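Local coordinates for Pol protein (Human T-cell leukemia virus type I, PDB 6TJU) that probably binds DNA through this C-terminal domain of its integrase region, the enzyme part that inserts the viral genome into host DNA, at residues Y13-P18 against G27-L32. Sequence-based numbering, arbitrary orientation.
Sequences YYFKLP and GPQEAL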
loop_
_atom_site.group_PDB
_atom_site.type_symbol
_atom_site.label_atom_id
_atom_site.label_comp_id
_atom_site.label_asym_id
_atom_site.label_seq_id
_atom_site.Cartn_x
_atom_site.Cartn_y
_atom_site.Cartn_z
ATOM N N TYR A 13 0.553 0.612 4.754
ATOM C CA TYR A 13 1.527 -0.303 4.166
ATOM C C TYR A 13 2.639 0.427 3.444
ATOM O O TYR A 13 2.401 1.327 2.608
ATOM C CB TYR A 13 0.908 -1.281 3.165
ATOM C CG TYR A 13 -0.200 -2.153 3.665
ATOM C CD1 TYR A 13 0.056 -3.417 4.173
ATOM C CD2 TYR A 13 -1.517 -1.774 3.488
ATOM C CE1 TYR A 13 -0.963 -4.240 4.603
ATOM C CE2 TYR A 13 -2.545 -2.582 3.886
ATOM C CZ TYR A 13 -2.275 -3.824 4.452
ATOM O OH TYR A 13 -3.330 -4.637 4.826
ATOM N N TYR A 14 3.847 -0.048 3.678
ATOM C CA TYR A 14 4.944 0.059 2.686
ATOM C C TYR A 14 4.558 -0.803 1.477
ATOM O O TYR A 14 3.931 -1.851 1.639
ATOM C CB TYR A 14 6.273 -0.412 3.272
ATOM C CG TYR A 14 6.824 0.379 4.439
ATOM C CD1 TYR A 14 7.574 1.539 4.237
ATOM C CD2 TYR A 14 6.612 -0.039 5.750
ATOM C CE1 TYR A 14 8.132 2.224 5.299
ATOM C CE2 TYR A 14 7.152 0.656 6.826
ATOM C CZ TYR A 14 7.912 1.798 6.601
ATOM O OH TYR A 14 8.437 2.536 7.631
ATOM N N PHE A 15 4.922 -0.355 0.276
ATOM C CA PHE A 15 4.565 -1.040 -0.973
ATOM C C PHE A 15 5.699 -0.922 -1.997
ATOM O O PHE A 15 6.474 0.071 -1.990
ATOM C CB PHE A 15 3.187 -0.567 -1.494
ATOM C CG PHE A 15 3.147 0.829 -2.058
ATOM C CD1 PHE A 15 2.964 1.916 -1.204
ATOM C CD2 PHE A 15 3.318 1.072 -3.411
ATOM C CE1 PHE A 15 2.954 3.212 -1.691
ATOM C CE2 PHE A 15 3.342 2.381 -3.889
ATOM C CZ PHE A 15 3.154 3.442 -3.034
ATOM N N LYS A 16 5.785 -1.952 -2.854
ATOM C CA LYS A 16 6.546 -1.933 -4.125
ATOM C C LYS A 16 5.547 -2.124 -5.265
ATOM O O LYS A 16 4.518 -2.773 -5.065
ATOM C CB LYS A 16 7.642 -3.003 -4.080
ATOM C CG LYS A 16 8.814 -2.612 -3.218
ATOM C CD LYS A 16 9.958 -3.597 -3.196
ATOM C CE LYS A 16 11.089 -3.025 -2.359
ATOM N NZ LYS A 16 12.273 -3.914 -2.309
ATOM N N LEU A 17 5.812 -1.543 -6.421
ATOM C CA LEU A 17 4.872 -1.700 -7.554
ATOM C C LEU A 17 5.110 -3.031 -8.232
ATOM O O LEU A 17 6.246 -3.328 -8.593
ATOM C CB LEU A 17 5.086 -0.561 -8.530
ATOM C CG LEU A 17 4.738 0.785 -7.921
ATOM C CD1 LEU A 17 5.751 1.843 -8.349
ATOM C CD2 LEU A 17 3.308 1.157 -8.265
ATOM N N PRO A 18 4.020 -3.793 -8.500
ATOM C CA PRO A 18 4.120 -5.180 -8.963
ATOM C C PRO A 18 4.961 -5.388 -10.227
ATOM O O PRO A 18 5.365 -6.522 -10.446
ATOM C CB PRO A 18 2.667 -5.602 -9.239
ATOM C CG PRO A 18 1.918 -4.299 -9.344
ATOM C CD PRO A 18 2.618 -3.348 -8.398
ATOM N N GLY A 27 5.970 4.609 0.511
ATOM C CA GLY A 27 4.961 4.726 1.591
ATOM C C GLY A 27 5.598 4.926 2.960
ATOM O O GLY A 27 6.719 5.455 3.060
ATOM N N PRO A 28 4.950 4.480 4.074
ATOM C CA PRO A 28 3.656 3.802 4.078
ATOM C C PRO A 28 2.504 4.677 3.579
ATOM O O PRO A 28 2.605 5.924 3.669
ATOM C CB PRO A 28 3.419 3.464 5.561
ATOM C CG PRO A 28 4.791 3.463 6.174
ATOM C CD PRO A 28 5.545 4.522 5.413
ATOM N N GLN A 29 1.485 4.041 3.043
ATOM C CA GLN A 29 0.239 4.667 2.569
ATOM C C GLN A 29 -0.930 3.954 3.237
ATOM O O GLN A 29 -0.905 2.699 3.400
ATOM C CB GLN A 29 0.018 4.514 1.056
ATOM C CG GLN A 29 0.655 5.570 0.200
ATOM C CD GLN A 29 0.271 6.981 0.573
ATOM O OE1 GLN A 29 -0.817 7.285 1.092
ATOM N NE2 GLN A 29 1.216 7.845 0.301
ATOM N N GLU A 30 -1.966 4.713 3.536
ATOM C CA GLU A 30 -3.255 4.161 4.039
ATOM C C GLU A 30 -3.990 3.432 2.905
ATOM O O GLU A 30 -4.171 4.005 1.812
ATOM C CB GLU A 30 -4.111 5.266 4.633
ATOM C CG GLU A 30 -5.406 4.780 5.260
ATOM C CD GLU A 30 -6.225 5.942 5.757
ATOM O OE1 GLU A 30 -5.897 7.090 5.422
ATOM O OE2 GLU A 30 -7.164 5.701 6.457
ATOM N N ALA A 31 -4.343 2.169 3.134
ATOM C CA ALA A 31 -5.066 1.338 2.145
ATOM C C ALA A 31 -6.488 1.886 2.035
ATOM O O ALA A 31 -7.073 2.291 3.081
ATOM C CB ALA A 31 -5.036 -0.132 2.509
ATOM N N LEU A 32 -6.988 1.987 0.801
ATOM C CA LEU A 32 -8.342 2.518 0.535
ATOM C C LEU A 32 -9.319 1.364 0.631
ATOM O O LEU A 32 -10.430 1.593 1.037
ATOM C CB LEU A 32 -8.409 3.133 -0.855
ATOM C CG LEU A 32 -7.517 4.348 -1.093
ATOM C CD1 LEU A 32 -7.727 4.868 -2.488
ATOM C CD2 LEU A 32 -7.754 5.466 -0.070
#
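Tyr13 and Gln29 face each other as an antiparallel hydrogen-bonded pair and satisfy both backbone groups of each other: Tyr13 N donates a hydrogen bond to Gln29 O at 2.9 Å, and Gln29 N donates one to Tyr13 O, also at 2.9 Å. The second bond reaches Tyr13 O from above the carbonyl plane, and this single hydrogen bond is supplemented by a weaker CA-H...O contact from Pro28 CA at 3.1 Å. Pro28, which follows a cis peptide bond and has no N-H to donate, contributes its ring instead: Pro28 CG sits over the centre of the Tyr14 ring, 3.6 Å from the centroid, a CH-pi contact on one face. On the other side of the sheet, chi1 of -57° sets Tyr13 CG beside the backbone N and brings the CD2-CE2 edge of the ring to Ala31 CB, with CE2 at 3.8 Å. Tyr13 OH is hydrogen-bonded to Glu34 OE1. Phe15 and Gln29 lie side by side, Phe15 CE1 against Gln29 CG at 3.8 Å, and both side chains lean on Ile41 of strand 38-42. Beyond the pair, Phe15 and Lys26 continue the backbone bonding, and Ala31 bonds to His11. The short segments 13-15 and 27-30 run at 125° to each other, well short of straight antiparallel; strands 12-15 and 26-30 thus form a strongly twisted hairpin, packed against the second sheet as in the SH3-like barrel of retroviral integrase C-terminal domains.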